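Local coordinates for viral structural protein 4 (Bombyx mori cytoplasmic polyhedrosis virus, PDB 6TZ0) that binds GTP and probably serves as the nucleotide-binding partner of the viral RNA-dependent RNA polymerase when the double-stranded RNA genome is transcribed, at residues E289-K292 and L293-G297; S305-S308 and A309-I313; N414-Y417 and Y418-K421; V526-F529 and L530-Y534. One frame throughout, in Å; residues are numbered along the deposited sequence.

Interaction 1: E289-K292 and L293-G297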
ATOM      1  N   GLU B 289      42.089  33.965  -9.349  1.00 32.74           N
ATOM      2  CA  GLU B 289      41.954  32.624  -8.762  1.00 32.74           C
ATOM      3  C   GLU B 289      40.490  32.245  -8.541  1.00 32.74           C
ATOM      4  O   GLU B 289      40.144  31.614  -7.543  1.00 32.74           O
ATOM      5  CB  GLU B 289      42.748  32.494  -7.460  1.00 32.74           C
ATOM      6  CG  GLU B 289      44.238  32.748  -7.606  1.00 32.74           C
ATOM      7  CD  GLU B 289      44.945  31.721  -8.462  1.00 32.74           C
ATOM      8  OE1 GLU B 289      44.520  30.548  -8.477  1.00 32.74           O
ATOM      9  OE2 GLU B 289      45.937  32.093  -9.120  1.00 32.74           O
ATOM     10  N   TYR B 290      39.635  32.621  -9.497  1.00 31.00           N
ATOM     11  CA  TYR B 290      38.198  32.394  -9.377  1.00 31.00           C
ATOM     12  C   TYR B 290      37.842  30.917  -9.407  1.00 31.00           C
ATOM     13  O   TYR B 290      36.933  30.481  -8.693  1.00 31.00           O
ATOM     14  CB  TYR B 290      37.454  33.130 -10.493  1.00 31.00           C
ATOM     15  CG  TYR B 290      36.000  32.736 -10.607  1.00 31.00           C
ATOM     16  CD1 TYR B 290      35.072  33.160  -9.670  1.00 31.00           C
ATOM     17  CD2 TYR B 290      35.559  31.922 -11.645  1.00 31.00           C
ATOM     18  CE1 TYR B 290      33.749  32.787  -9.762  1.00 31.00           C
ATOM     19  CE2 TYR B 290      34.243  31.542 -11.740  1.00 31.00           C
ATOM     20  CZ  TYR B 290      33.343  31.980 -10.800  1.00 31.00           C
ATOM     21  OH  TYR B 290      32.027  31.607 -10.903  1.00 31.00           O
ATOM     22  N   LYS B 291      38.527  30.136 -10.241  1.00 30.59           N
ATOM     23  CA  LYS B 291      38.118  28.755 -10.457  1.00 30.59           C
ATOM     24  C   LYS B 291      38.426  27.881  -9.249  1.00 30.59           C
ATOM     25  O   LYS B 291      37.657  26.966  -8.942  1.00 30.59           O
ATOM     26  CB  LYS B 291      38.788  28.213 -11.718  1.00 30.59           C
ATOM     27  CG  LYS B 291      38.291  26.854 -12.156  1.00 30.59           C
ATOM     28  CD  LYS B 291      39.010  26.365 -13.397  1.00 30.59           C
ATOM     29  CE  LYS B 291      38.550  27.110 -14.637  1.00 30.59           C
ATOM     30  NZ  LYS B 291      37.148  26.770 -14.991  1.00 30.59           N
ATOM     31  N   LYS B 292      39.514  28.170  -8.531  1.00 30.36           N
ATOM     32  CA  LYS B 292      39.808  27.447  -7.299  1.00 30.36           C
ATOM     33  C   LYS B 292      38.784  27.758  -6.218  1.00 30.36           C
ATOM     34  O   LYS B 292      38.378  26.864  -5.464  1.00 30.36           O
ATOM     35  CB  LYS B 292      41.210  27.795  -6.811  1.00 30.36           C
ATOM     36  CG  LYS B 292      42.325  27.279  -7.681  1.00 30.36           C
ATOM     37  CD  LYS B 292      43.666  27.629  -7.075  1.00 30.36           C
ATOM     38  CE  LYS B 292      44.806  27.160  -7.948  1.00 30.36           C
ATOM     39  NZ  LYS B 292      46.112  27.563  -7.383  1.00 30.36           N
ATOM     40  N   LEU B 293      38.358  29.021  -6.131  1.00 28.38           N
ATOM     41  CA  LEU B 293      37.304  29.403  -5.198  1.00 28.38           C
ATOM     42  C   LEU B 293      35.991  28.720  -5.544  1.00 28.38           C
ATOM     43  O   LEU B 293      35.264  28.275  -4.651  1.00 28.38           O
ATOM     44  CB  LEU B 293      37.116  30.917  -5.207  1.00 28.38           C
ATOM     45  CG  LEU B 293      38.212  31.822  -4.668  1.00 28.38           C
ATOM     46  CD1 LEU B 293      37.838  33.256  -4.940  1.00 28.38           C
ATOM     47  CD2 LEU B 293      38.370  31.593  -3.191  1.00 28.38           C
ATOM     48  N   LEU B 294      35.664  28.653  -6.834  1.00 28.97           N
ATOM     49  CA  LEU B 294      34.443  27.988  -7.274  1.00 28.97           C
ATOM     50  C   LEU B 294      34.484  26.495  -6.991  1.00 28.97           C
ATOM     51  O   LEU B 294      33.481  25.908  -6.573  1.00 28.97           O
ATOM     52  CB  LEU B 294      34.228  28.235  -8.765  1.00 28.97           C
ATOM     53  CG  LEU B 294      33.012  27.571  -9.418  1.00 28.97           C
ATOM     54  CD1 LEU B 294      31.736  28.140  -8.862  1.00 28.97           C
ATOM     55  CD2 LEU B 294      33.050  27.717 -10.921  1.00 28.97           C
ATOM     56  N   PHE B 295      35.636  25.862  -7.196  1.00 28.51           N
ATOM     57  CA  PHE B 295      35.711  24.425  -6.992  1.00 28.51           C
ATOM     58  C   PHE B 295      35.833  24.046  -5.526  1.00 28.51           C
ATOM     59  O   PHE B 295      35.525  22.905  -5.176  1.00 28.51           O
ATOM     60  CB  PHE B 295      36.890  23.816  -7.762  1.00 28.51           C
ATOM     61  CG  PHE B 295      36.720  23.795  -9.262  1.00 28.51           C
ATOM     62  CD1 PHE B 295      35.511  24.119  -9.857  1.00 28.51           C
ATOM     63  CD2 PHE B 295      37.764  23.401 -10.075  1.00 28.51           C
ATOM     64  CE1 PHE B 295      35.365  24.095 -11.224  1.00 28.51           C
ATOM     65  CE2 PHE B 295      37.618  23.366 -11.445  1.00 28.51           C
ATOM     66  CZ  PHE B 295      36.416  23.713 -12.016  1.00 28.51           C
ATOM     67  N   TYR B 296      36.271  24.960  -4.654  1.00 27.14           N
ATOM     68  CA  TYR B 296      36.562  24.569  -3.280  1.00 27.14           C
ATOM     69  C   TYR B 296      35.983  25.487  -2.207  1.00 27.14           C
ATOM     70  O   TYR B 296      36.381  25.365  -1.047  1.00 27.14           O
ATOM     71  CB  TYR B 296      38.077  24.452  -3.080  1.00 27.14           C
ATOM     72  CG  TYR B 296      38.674  23.338  -3.887  1.00 27.14           C
ATOM     73  CD1 TYR B 296      38.560  22.025  -3.469  1.00 27.14           C
ATOM     74  CD2 TYR B 296      39.323  23.593  -5.082  1.00 27.14           C
ATOM     75  CE1 TYR B 296      39.089  20.998  -4.211  1.00 27.14           C
ATOM     76  CE2 TYR B 296      39.855  22.572  -5.831  1.00 27.14           C
ATOM     77  CZ  TYR B 296      39.737  21.278  -5.390  1.00 27.14           C
ATOM     78  OH  TYR B 296      40.269  20.258  -6.136  1.00 27.14           O
ATOM     79  N   GLY B 297      35.040  26.365  -2.531  1.00 25.04           N
ATOM     80  CA  GLY B 297      34.539  27.338  -1.579  1.00 25.04           C
ATOM     81  C   GLY B 297      33.059  27.180  -1.291  1.00 25.04           C
ATOM     82  O   GLY B 297      32.301  26.679  -2.120  1.00 25.04           O
TER
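The amide of F295 gives its hydrogen to the carbonyl of K291, N to O 2.9 Å with an N-H...O angle of 149°, one of the i to i+4 bonds of the short helix 290-296. A matching bond joins L294 N to Y290 O at 2.9 Å, whereas those at the two ends, from L293 to the N-cap residue E289 and from Y296 to K292, are weak.

The side chains repeat this spacing. With chi1 at -172°, CG of K291 stands opposite the backbone N, and the chain runs alongside F295. K291 CG makes a CH-pi contact over one ring face, 3.9 Å from the F295 centroid and displaced toward the rim. Y290 and L294 cross at a slant, CE2 of the Y290 ring lying 4.1 Å from L294 CD2.

One turn apart, E289 OE1 and K292 NZ form a salt bridge of 3.6 Å, and NZ also bonds to D277 O. K291 and F295 face helix 359-374, where K291 touches S361, seen to bind GTP in a structure of this protein. The face of F295 thus receives the apolar stem of K291, probably steadying it, while the ammonium could add positive potential near that site.

Interaction 2: S305-S308 and A309-I313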
ATOM      1  N   SER B 305      23.732  36.712  -0.564  1.00 28.68           N
ATOM      2  CA  SER B 305      24.971  37.276  -0.050  1.00 28.68           C
ATOM      3  C   SER B 305      25.629  38.072  -1.161  1.00 28.68           C
ATOM      4  O   SER B 305      25.988  37.509  -2.195  1.00 28.68           O
ATOM      5  CB  SER B 305      25.913  36.173   0.420  1.00 28.68           C
ATOM      6  OG  SER B 305      26.373  35.421  -0.686  1.00 28.68           O
ATOM      7  N   GLY B 306      25.820  39.367  -0.944  1.00 27.65           N
ATOM      8  CA  GLY B 306      26.212  40.243  -2.034  1.00 27.65           C
ATOM      9  C   GLY B 306      27.648  40.165  -2.508  1.00 27.65           C
ATOM     10  O   GLY B 306      28.299  41.196  -2.683  1.00 27.65           O
ATOM     11  N   ILE B 307      28.154  38.951  -2.725  1.00 28.44           N
ATOM     12  CA  ILE B 307      29.449  38.774  -3.360  1.00 28.44           C
ATOM     13  C   ILE B 307      29.307  39.115  -4.840  1.00 28.44           C
ATOM     14  O   ILE B 307      28.235  38.957  -5.440  1.00 28.44           O
ATOM     15  CB  ILE B 307      29.959  37.336  -3.126  1.00 28.44           C
ATOM     16  CG1 ILE B 307      31.452  37.197  -3.409  1.00 28.44           C
ATOM     17  CG2 ILE B 307      29.168  36.302  -3.914  1.00 28.44           C
ATOM     18  CD1 ILE B 307      32.303  37.828  -2.375  1.00 28.44           C
ATOM     19  N   SER B 308      30.368  39.660  -5.425  1.00 30.96           N
ATOM     20  CA  SER B 308      30.312  40.109  -6.807  1.00 30.96           C
ATOM     21  C   SER B 308      31.718  40.091  -7.381  1.00 30.96           C
ATOM     22  O   SER B 308      32.681  39.736  -6.701  1.00 30.96           O
ATOM     23  CB  SER B 308      29.685  41.502  -6.919  1.00 30.96           C
ATOM     24  OG  SER B 308      30.493  42.484  -6.304  1.00 30.96           O
ATOM     25  N   ALA B 309      31.834  40.492  -8.646  1.00 33.29           N
ATOM     26  CA  ALA B 309      33.131  40.543  -9.304  1.00 33.29           C
ATOM     27  C   ALA B 309      34.002  41.681  -8.796  1.00 33.29           C
ATOM     28  O   ALA B 309      35.206  41.687  -9.072  1.00 33.29           O
ATOM     29  CB  ALA B 309      32.946  40.666 -10.816  1.00 33.29           C
ATOM     30  N   ARG B 310      33.431  42.630  -8.059  1.00 35.20           N
ATOM     31  CA  ARG B 310      34.153  43.769  -7.519  1.00 35.20           C
ATOM     32  C   ARG B 310      34.616  43.538  -6.090  1.00 35.20           C
ATOM     33  O   ARG B 310      35.080  44.479  -5.442  1.00 35.20           O
ATOM     34  CB  ARG B 310      33.271  45.011  -7.586  1.00 35.20           C
ATOM     35  CG  ARG B 310      32.911  45.409  -8.997  1.00 35.20           C
ATOM     36  CD  ARG B 310      32.144  46.713  -9.019  1.00 35.20           C
ATOM     37  NE  ARG B 310      30.887  46.616  -8.282  1.00 35.20           N
ATOM     38  CZ  ARG B 310      29.746  46.172  -8.798  1.00 35.20           C
ATOM     39  NH1 ARG B 310      29.695  45.769 -10.060  1.00 35.20           N
ATOM     40  NH2 ARG B 310      28.656  46.125  -8.049  1.00 35.20           N
ATOM     41  N   SER B 311      34.502  42.315  -5.587  1.00 30.28           N
ATOM     42  CA  SER B 311      34.876  42.015  -4.216  1.00 30.28           C
ATOM     43  C   SER B 311      36.381  41.855  -4.087  1.00 30.28           C
ATOM     44  O   SER B 311      37.034  41.267  -4.950  1.00 30.28           O
ATOM     45  CB  SER B 311      34.187  40.740  -3.751  1.00 30.28           C
ATOM     46  OG  SER B 311      32.786  40.913  -3.732  1.00 30.28           O
ATOM     47  N   THR B 312      36.931  42.388  -3.002  1.00 29.47           N
ATOM     48  CA  THR B 312      38.334  42.233  -2.655  1.00 29.47           C
ATOM     49  C   THR B 312      38.440  41.562  -1.294  1.00 29.47           C
ATOM     50  O   THR B 312      37.465  41.472  -0.549  1.00 29.47           O
ATOM     51  CB  THR B 312      39.061  43.581  -2.641  1.00 29.47           C
ATOM     52  OG1 THR B 312      38.492  44.416  -1.628  1.00 29.47           O
ATOM     53  CG2 THR B 312      38.929  44.272  -3.981  1.00 29.47           C
ATOM     54  N   ILE B 313      39.633  41.089  -0.970  1.00 29.74           N
ATOM     55  CA  ILE B 313      39.855  40.330   0.254  1.00 29.74           C
ATOM     56  C   ILE B 313      40.185  41.285   1.391  1.00 29.74           C
ATOM     57  O   ILE B 313      41.092  42.113   1.276  1.00 29.74           O
ATOM     58  CB  ILE B 313      40.971  39.294   0.065  1.00 29.74           C
ATOM     59  CG1 ILE B 313      40.534  38.220  -0.922  1.00 29.74           C
ATOM     60  CG2 ILE B 313      41.305  38.646   1.365  1.00 29.74           C
ATOM     61  CD1 ILE B 313      41.620  37.282  -1.332  1.00 29.74           C
TER
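S308 to S311 form a type I beta turn, whose closing bond from S311 N to S308 O is weak at 3.3 Å. The turn lies in the loop that joins strands 297-299 and 313-319, the two outer strands of a four-stranded antiparallel sheet, and it illustrates how serines can stitch an irregular connection together.

The two serines of the turn, S308 and S311, each take a backbone N-H from within the loop. S311 OG accepts from S308 N at 3.2 Å, the N-H...O angle being 155°, so the first and last residues of the turn are tied by a side-chain bond as well as by the backbone one. The same hydroxyl also bonds to T261 O, which links the turn to the end of strand 255-261. In the other serine, chi1 of 66° places OG between the backbone N and the carbonyl carbon and swings it over the turn. From there S308 OG accepts a weak bond of 3.4 Å from R310 N, the pattern of an ST turn, and it also lies over one face of the R310 guanidinium, whose NH1 makes a long, weak ion pair with D519.

Before the turn, G306 is the centre of an inverse gamma turn, with I307 N bonded to S305 O at 2.7 Å. I307 then reaches across the S311 side chain, its terminal methyl CD1 lying 3.7 Å from S311 CB and 3.4 Å from S311 OG.

Interaction 3: N414-Y417 and Y418-K421; sequences NESY and YEQK
S416 is the N-cap of helix 417-427, its carbonyl meeting Q420, and the contact spans the lead-in and first turn of that helix. Among the backbone bonds, K421 N to Y417 O is the sounder, 3.0 Å long with an N-H...O angle of 159°; the one before it, from Q420 N to S416 O, is weak.

Polar side chains gather round the cap. E419, its CG beside its own backbone N (chi1 -64°) and extended from there, brings its carboxylate against S416, CD 3.7 Å from the serine CB and OE1 3.6 Å from S416 N. Its other oxygen makes a weak hydrogen bond to Q527 of helix 524-537. E415, extended beyond CG, crosses the Q420 side chain at a slant, the carboxylate and amide planes almost perpendicular at 88°. It meets the stem of the glutamine as well as its amide: E415 OE2 is 3.3 Å from Q420 CG. With E415 OE2 and E419 OE1 5.3 Å apart, two like charges face the helix start, where the helix dipole would probably ease their repulsion.

Apolar contact belongs to Y417 and K421, which lie side by side and point the same way. Bends at chi2 and chi3 carry the lysine stem along the tyrosine. K421 CG makes a CH-pi contact over one face of that ring, offset toward the rim, 4.1 Å from the Y417 centroid.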
ATOM      1  N   ASN B 414      24.677  30.661 -29.618  1.00 47.99           N
ATOM      2  CA  ASN B 414      23.364  30.292 -30.123  1.00 47.99           C
ATOM      3  C   ASN B 414      22.299  30.796 -29.161  1.00 47.99           C
ATOM      4  O   ASN B 414      22.406  30.595 -27.949  1.00 47.99           O
ATOM      5  CB  ASN B 414      23.249  28.776 -30.289  1.00 47.99           C
ATOM      6  CG  ASN B 414      24.121  28.242 -31.397  1.00 47.99           C
ATOM      7  OD1 ASN B 414      24.226  28.842 -32.463  1.00 47.99           O
ATOM      8  ND2 ASN B 414      24.749  27.101 -31.155  1.00 47.99           N
ATOM      9  N   GLU B 415      21.273  31.442 -29.699  1.00 46.62           N
ATOM     10  CA  GLU B 415      20.205  31.972 -28.871  1.00 46.62           C
ATOM     11  C   GLU B 415      19.187  30.875 -28.580  1.00 46.62           C
ATOM     12  O   GLU B 415      18.960  29.982 -29.396  1.00 46.62           O
ATOM     13  CB  GLU B 415      19.549  33.164 -29.570  1.00 46.62           C
ATOM     14  CG  GLU B 415      18.566  33.968 -28.734  1.00 46.62           C
ATOM     15  CD  GLU B 415      18.062  35.194 -29.469  1.00 46.62           C
ATOM     16  OE1 GLU B 415      18.459  35.390 -30.636  1.00 46.62           O
ATOM     17  OE2 GLU B 415      17.277  35.967 -28.881  1.00 46.62           O
ATOM     18  N   SER B 416      18.595  30.933 -27.395  1.00 42.72           N
ATOM     19  CA  SER B 416      17.638  29.936 -26.950  1.00 42.72           C
ATOM     20  C   SER B 416      16.215  30.360 -27.289  1.00 42.72           C
ATOM     21  O   SER B 416      15.926  31.537 -27.505  1.00 42.72           O
ATOM     22  CB  SER B 416      17.772  29.702 -25.446  1.00 42.72           C
ATOM     23  OG  SER B 416      16.809  28.777 -24.989  1.00 42.72           O
ATOM     24  N   TYR B 417      15.322  29.370 -27.336  1.00 39.86           N
ATOM     25  CA  TYR B 417      13.923  29.618 -27.672  1.00 39.86           C
ATOM     26  C   TYR B 417      13.200  30.346 -26.547  1.00 39.86           C
ATOM     27  O   TYR B 417      12.436  31.292 -26.794  1.00 39.86           O
ATOM     28  CB  TYR B 417      13.240  28.289 -27.987  1.00 39.86           C
ATOM     29  CG  TYR B 417      11.777  28.387 -28.330  1.00 39.86           C
ATOM     30  CD1 TYR B 417      11.369  28.858 -29.567  1.00 39.86           C
ATOM     31  CD2 TYR B 417      10.803  27.995 -27.420  1.00 39.86           C
ATOM     32  CE1 TYR B 417      10.034  28.945 -29.885  1.00 39.86           C
ATOM     33  CE2 TYR B 417       9.464  28.080 -27.730  1.00 39.86           C
ATOM     34  CZ  TYR B 417       9.088  28.554 -28.964  1.00 39.86           C
ATOM     35  OH  TYR B 417       7.752  28.637 -29.275  1.00 39.86           O
ATOM     36  N   TYR B 418      13.443  29.925 -25.303  1.00 38.37           N
ATOM     37  CA  TYR B 418      12.782  30.552 -24.167  1.00 38.37           C
ATOM     38  C   TYR B 418      13.280  31.971 -23.939  1.00 38.37           C
ATOM     39  O   TYR B 418      12.528  32.812 -23.438  1.00 38.37           O
ATOM     40  CB  TYR B 418      12.987  29.721 -22.906  1.00 38.37           C
ATOM     41  CG  TYR B 418      12.384  28.345 -22.967  1.00 38.37           C
ATOM     42  CD1 TYR B 418      11.009  28.176 -23.017  1.00 38.37           C
ATOM     43  CD2 TYR B 418      13.183  27.215 -22.905  1.00 38.37           C
ATOM     44  CE1 TYR B 418      10.451  26.922 -23.060  1.00 38.37           C
ATOM     45  CE2 TYR B 418      12.633  25.960 -22.932  1.00 38.37           C
ATOM     46  CZ  TYR B 418      11.267  25.820 -23.011  1.00 38.37           C
ATOM     47  OH  TYR B 418      10.715  24.569 -23.035  1.00 38.37           O
ATOM     48  N   GLU B 419      14.527  32.258 -24.318  1.00 42.45           N
ATOM     49  CA  GLU B 419      15.044  33.617 -24.215  1.00 42.45           C
ATOM     50  C   GLU B 419      14.335  34.544 -25.190  1.00 42.45           C
ATOM     51  O   GLU B 419      14.026  35.691 -24.850  1.00 42.45           O
ATOM     52  CB  GLU B 419      16.549  33.612 -24.468  1.00 42.45           C
ATOM     53  CG  GLU B 419      17.313  32.825 -23.428  1.00 42.45           C
ATOM     54  CD  GLU B 419      18.799  32.770 -23.693  1.00 42.45           C
ATOM     55  OE1 GLU B 419      19.239  33.252 -24.757  1.00 42.45           O
ATOM     56  OE2 GLU B 419      19.529  32.238 -22.833  1.00 42.45           O
ATOM     57  N   GLN B 420      14.036  34.047 -26.390  1.00 42.10           N
ATOM     58  CA  GLN B 420      13.284  34.818 -27.373  1.00 42.10           C
ATOM     59  C   GLN B 420      11.854  35.062 -26.911  1.00 42.10           C
ATOM     60  O   GLN B 420      11.339  36.183 -27.038  1.00 42.10           O
ATOM     61  CB  GLN B 420      13.298  34.079 -28.706  1.00 42.10           C
ATOM     62  CG  GLN B 420      14.678  33.972 -29.308  1.00 42.10           C
ATOM     63  CD  GLN B 420      14.732  33.041 -30.495  1.00 42.10           C
ATOM     64  OE1 GLN B 420      13.746  32.391 -30.835  1.00 42.10           O
ATOM     65  NE2 GLN B 420      15.897  32.957 -31.125  1.00 42.10           N
ATOM     66  N   LYS B 421      11.208  34.033 -26.353  1.00 41.25           N
ATOM     67  CA  LYS B 421       9.838  34.206 -25.875  1.00 41.25           C
ATOM     68  C   LYS B 421       9.776  35.154 -24.680  1.00 41.25           C
ATOM     69  O   LYS B 421       8.875  35.999 -24.600  1.00 41.25           O
ATOM     70  CB  LYS B 421       9.221  32.855 -25.521  1.00 41.25           C
ATOM     71  CG  LYS B 421       9.204  31.865 -26.671  1.00 41.25           C
ATOM     72  CD  LYS B 421       8.408  32.364 -27.866  1.00 41.25           C
ATOM     73  CE  LYS B 421       6.922  32.355 -27.604  1.00 41.25           C
ATOM     74  NZ  LYS B 421       6.161  32.725 -28.823  1.00 41.25           N
TER

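Interaction 4: V526-F529 and L530-Y534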
ATOM      1  N   VAL B 526      16.536  39.936 -19.746  1.00 40.59           N
ATOM      2  CA  VAL B 526      15.949  38.632 -20.015  1.00 40.59           C
ATOM      3  C   VAL B 526      16.591  37.577 -19.130  1.00 40.59           C
ATOM      4  O   VAL B 526      15.919  36.670 -18.631  1.00 40.59           O
ATOM      5  CB  VAL B 526      16.113  38.304 -21.508  1.00 40.59           C
ATOM      6  CG1 VAL B 526      15.458  36.980 -21.858  1.00 40.59           C
ATOM      7  CG2 VAL B 526      15.571  39.432 -22.352  1.00 40.59           C
ATOM      8  N   GLN B 527      17.894  37.713 -18.886  1.00 41.21           N
ATOM      9  CA  GLN B 527      18.615  36.771 -18.042  1.00 41.21           C
ATOM     10  C   GLN B 527      18.163  36.858 -16.591  1.00 41.21           C
ATOM     11  O   GLN B 527      17.951  35.829 -15.940  1.00 41.21           O
ATOM     12  CB  GLN B 527      20.111  37.034 -18.161  1.00 41.21           C
ATOM     13  CG  GLN B 527      20.671  36.726 -19.522  1.00 41.21           C
ATOM     14  CD  GLN B 527      20.656  35.254 -19.821  1.00 41.21           C
ATOM     15  OE1 GLN B 527      20.998  34.440 -18.972  1.00 41.21           O
ATOM     16  NE2 GLN B 527      20.239  34.898 -21.025  1.00 41.21           N
ATOM     17  N   LEU B 528      17.980  38.077 -16.079  1.00 36.67           N
ATOM     18  CA  LEU B 528      17.491  38.246 -14.714  1.00 36.67           C
ATOM     19  C   LEU B 528      16.041  37.792 -14.581  1.00 36.67           C
ATOM     20  O   LEU B 528      15.660  37.193 -13.563  1.00 36.67           O
ATOM     21  CB  LEU B 528      17.646  39.701 -14.295  1.00 36.67           C
ATOM     22  CG  LEU B 528      17.280  40.048 -12.857  1.00 36.67           C
ATOM     23  CD1 LEU B 528      18.159  39.291 -11.890  1.00 36.67           C
ATOM     24  CD2 LEU B 528      17.433  41.526 -12.658  1.00 36.67           C
ATOM     25  N   PHE B 529      15.231  38.039 -15.614  1.00 34.28           N
ATOM     26  CA  PHE B 529      13.838  37.604 -15.613  1.00 34.28           C
ATOM     27  C   PHE B 529      13.729  36.085 -15.616  1.00 34.28           C
ATOM     28  O   PHE B 529      12.917  35.512 -14.877  1.00 34.28           O
ATOM     29  CB  PHE B 529      13.123  38.215 -16.817  1.00 34.28           C
ATOM     30  CG  PHE B 529      11.677  37.850 -16.917  1.00 34.28           C
ATOM     31  CD1 PHE B 529      10.763  38.354 -16.013  1.00 34.28           C
ATOM     32  CD2 PHE B 529      11.224  37.034 -17.937  1.00 34.28           C
ATOM     33  CE1 PHE B 529       9.432  38.026 -16.104  1.00 34.28           C
ATOM     34  CE2 PHE B 529       9.891  36.704 -18.033  1.00 34.28           C
ATOM     35  CZ  PHE B 529       8.997  37.201 -17.118  1.00 34.28           C
ATOM     36  N   LEU B 530      14.565  35.415 -16.412  1.00 31.20           N
ATOM     37  CA  LEU B 530      14.550  33.959 -16.434  1.00 31.20           C
ATOM     38  C   LEU B 530      15.116  33.364 -15.157  1.00 31.20           C
ATOM     39  O   LEU B 530      14.643  32.308 -14.727  1.00 31.20           O
ATOM     40  CB  LEU B 530      15.318  33.436 -17.640  1.00 31.20           C
ATOM     41  CG  LEU B 530      14.590  33.656 -18.954  1.00 31.20           C
ATOM     42  CD1 LEU B 530      15.431  33.206 -20.120  1.00 31.20           C
ATOM     43  CD2 LEU B 530      13.282  32.914 -18.917  1.00 31.20           C
ATOM     44  N   ARG B 531      16.113  34.018 -14.546  1.00 30.01           N
ATOM     45  CA  ARG B 531      16.597  33.597 -13.236  1.00 30.01           C
ATOM     46  C   ARG B 531      15.476  33.616 -12.208  1.00 30.01           C
ATOM     47  O   ARG B 531      15.319  32.666 -11.435  1.00 30.01           O
ATOM     48  CB  ARG B 531      17.765  34.487 -12.784  1.00 30.01           C
ATOM     49  CG  ARG B 531      18.415  34.072 -11.453  1.00 30.01           C
ATOM     50  CD  ARG B 531      17.895  34.861 -10.251  1.00 30.01           C
ATOM     51  NE  ARG B 531      18.326  34.291  -8.985  1.00 30.01           N
ATOM     52  CZ  ARG B 531      17.715  34.519  -7.829  1.00 30.01           C
ATOM     53  NH1 ARG B 531      16.637  35.285  -7.792  1.00 30.01           N
ATOM     54  NH2 ARG B 531      18.162  33.958  -6.717  1.00 30.01           N
ATOM     55  N   ASP B 532      14.689  34.693 -12.182  1.00 30.87           N
ATOM     56  CA  ASP B 532      13.643  34.792 -11.168  1.00 30.87           C
ATOM     57  C   ASP B 532      12.488  33.832 -11.443  1.00 30.87           C
ATOM     58  O   ASP B 532      11.919  33.260 -10.505  1.00 30.87           O
ATOM     59  CB  ASP B 532      13.152  36.228 -11.068  1.00 30.87           C
ATOM     60  CG  ASP B 532      14.128  37.128 -10.355  1.00 30.87           C
ATOM     61  OD1 ASP B 532      14.854  36.640  -9.471  1.00 30.87           O
ATOM     62  OD2 ASP B 532      14.161  38.329 -10.674  1.00 30.87           O
ATOM     63  N   THR B 533      12.163  33.606 -12.721  1.00 28.68           N
ATOM     64  CA  THR B 533      11.142  32.619 -13.079  1.00 28.68           C
ATOM     65  C   THR B 533      11.568  31.207 -12.682  1.00 28.68           C
ATOM     66  O   THR B 533      10.794  30.452 -12.071  1.00 28.68           O
ATOM     67  CB  THR B 533      10.872  32.686 -14.579  1.00 28.68           C
ATOM     68  OG1 THR B 533      10.475  34.009 -14.934  1.00 28.68           O
ATOM     69  CG2 THR B 533       9.774  31.717 -14.976  1.00 28.68           C
ATOM     70  N   TYR B 534      12.810  30.838 -13.009  1.00 27.00           N
ATOM     71  CA  TYR B 534      13.301  29.507 -12.683  1.00 27.00           C
ATOM     72  C   TYR B 534      13.461  29.322 -11.184  1.00 27.00           C
ATOM     73  O   TYR B 534      13.242  28.216 -10.684  1.00 27.00           O
ATOM     74  CB  TYR B 534      14.629  29.252 -13.388  1.00 27.00           C
ATOM     75  CG  TYR B 534      14.539  29.155 -14.887  1.00 27.00           C
ATOM     76  CD1 TYR B 534      13.350  28.829 -15.518  1.00 27.00           C
ATOM     77  CD2 TYR B 534      15.645  29.428 -15.675  1.00 27.00           C
ATOM     78  CE1 TYR B 534      13.276  28.753 -16.887  1.00 27.00           C
ATOM     79  CE2 TYR B 534      15.579  29.362 -17.039  1.00 27.00           C
ATOM     80  CZ  TYR B 534      14.394  29.025 -17.642  1.00 27.00           C
ATOM     81  OH  TYR B 534      14.330  28.953 -19.009  1.00 27.00           O
TER
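F529 and T533 meet one turn apart on helix 524-537, as do V526 with L530 and L528 with D532, a worked case of i to i+4 packing in an alpha helix. The phenylalanine can be followed outward. Its CB passes the next amide, 3.2 Å from L530 N. CG stands anti to the backbone N (chi1 -179°), which sends the ring obliquely across T533. At the far end, CE2 and CZ of F529 each lie 4.1 Å from T533 OG1, and this hydroxyl oxygen lies over the centre of one ring face.

That hydroxyl is itself held by the backbone: T533 OG1 donates to F529 O at 2.9 Å, from above the carbonyl plane. T533 N donates to the same oxygen at 3.0 Å from the opposite face, so one buried carbonyl satisfies two donors. L530 lies alongside V526 on a flank that reaches helix 417-427.

D532, alongside L528, also pairs with its neighbour R531. Its OD2 bonds to the hydroxyl of Y437 while OD1 turns to the arginine. R531 NH1 meets D532 OD1 at 2.8 Å in a salt bridge, the oxygen only 5° out of the guanidinium plane.

How the interactions relate
Interactions 3 and 4 lie on neighbouring helices, 417-427 and 524-537, and touch, E419 CG packing on L530 CD1. Interaction 4, in the middle of its helix, is mostly buried and has regular backbone bonds, whereas interaction 3, at a helix start, is more polar and partly exposed. Interactions 1 and 2 flank edge strand 297-299 of the four-stranded antiparallel sheet, their centres about 14 Å apart; the first is on the short, partly buried helix before it, the second a buried turn, in the loop leading on to strand 313-319, that relies on serine hydroxyls. Interactions 1 and 3 both set a lysine stem over an aromatic face.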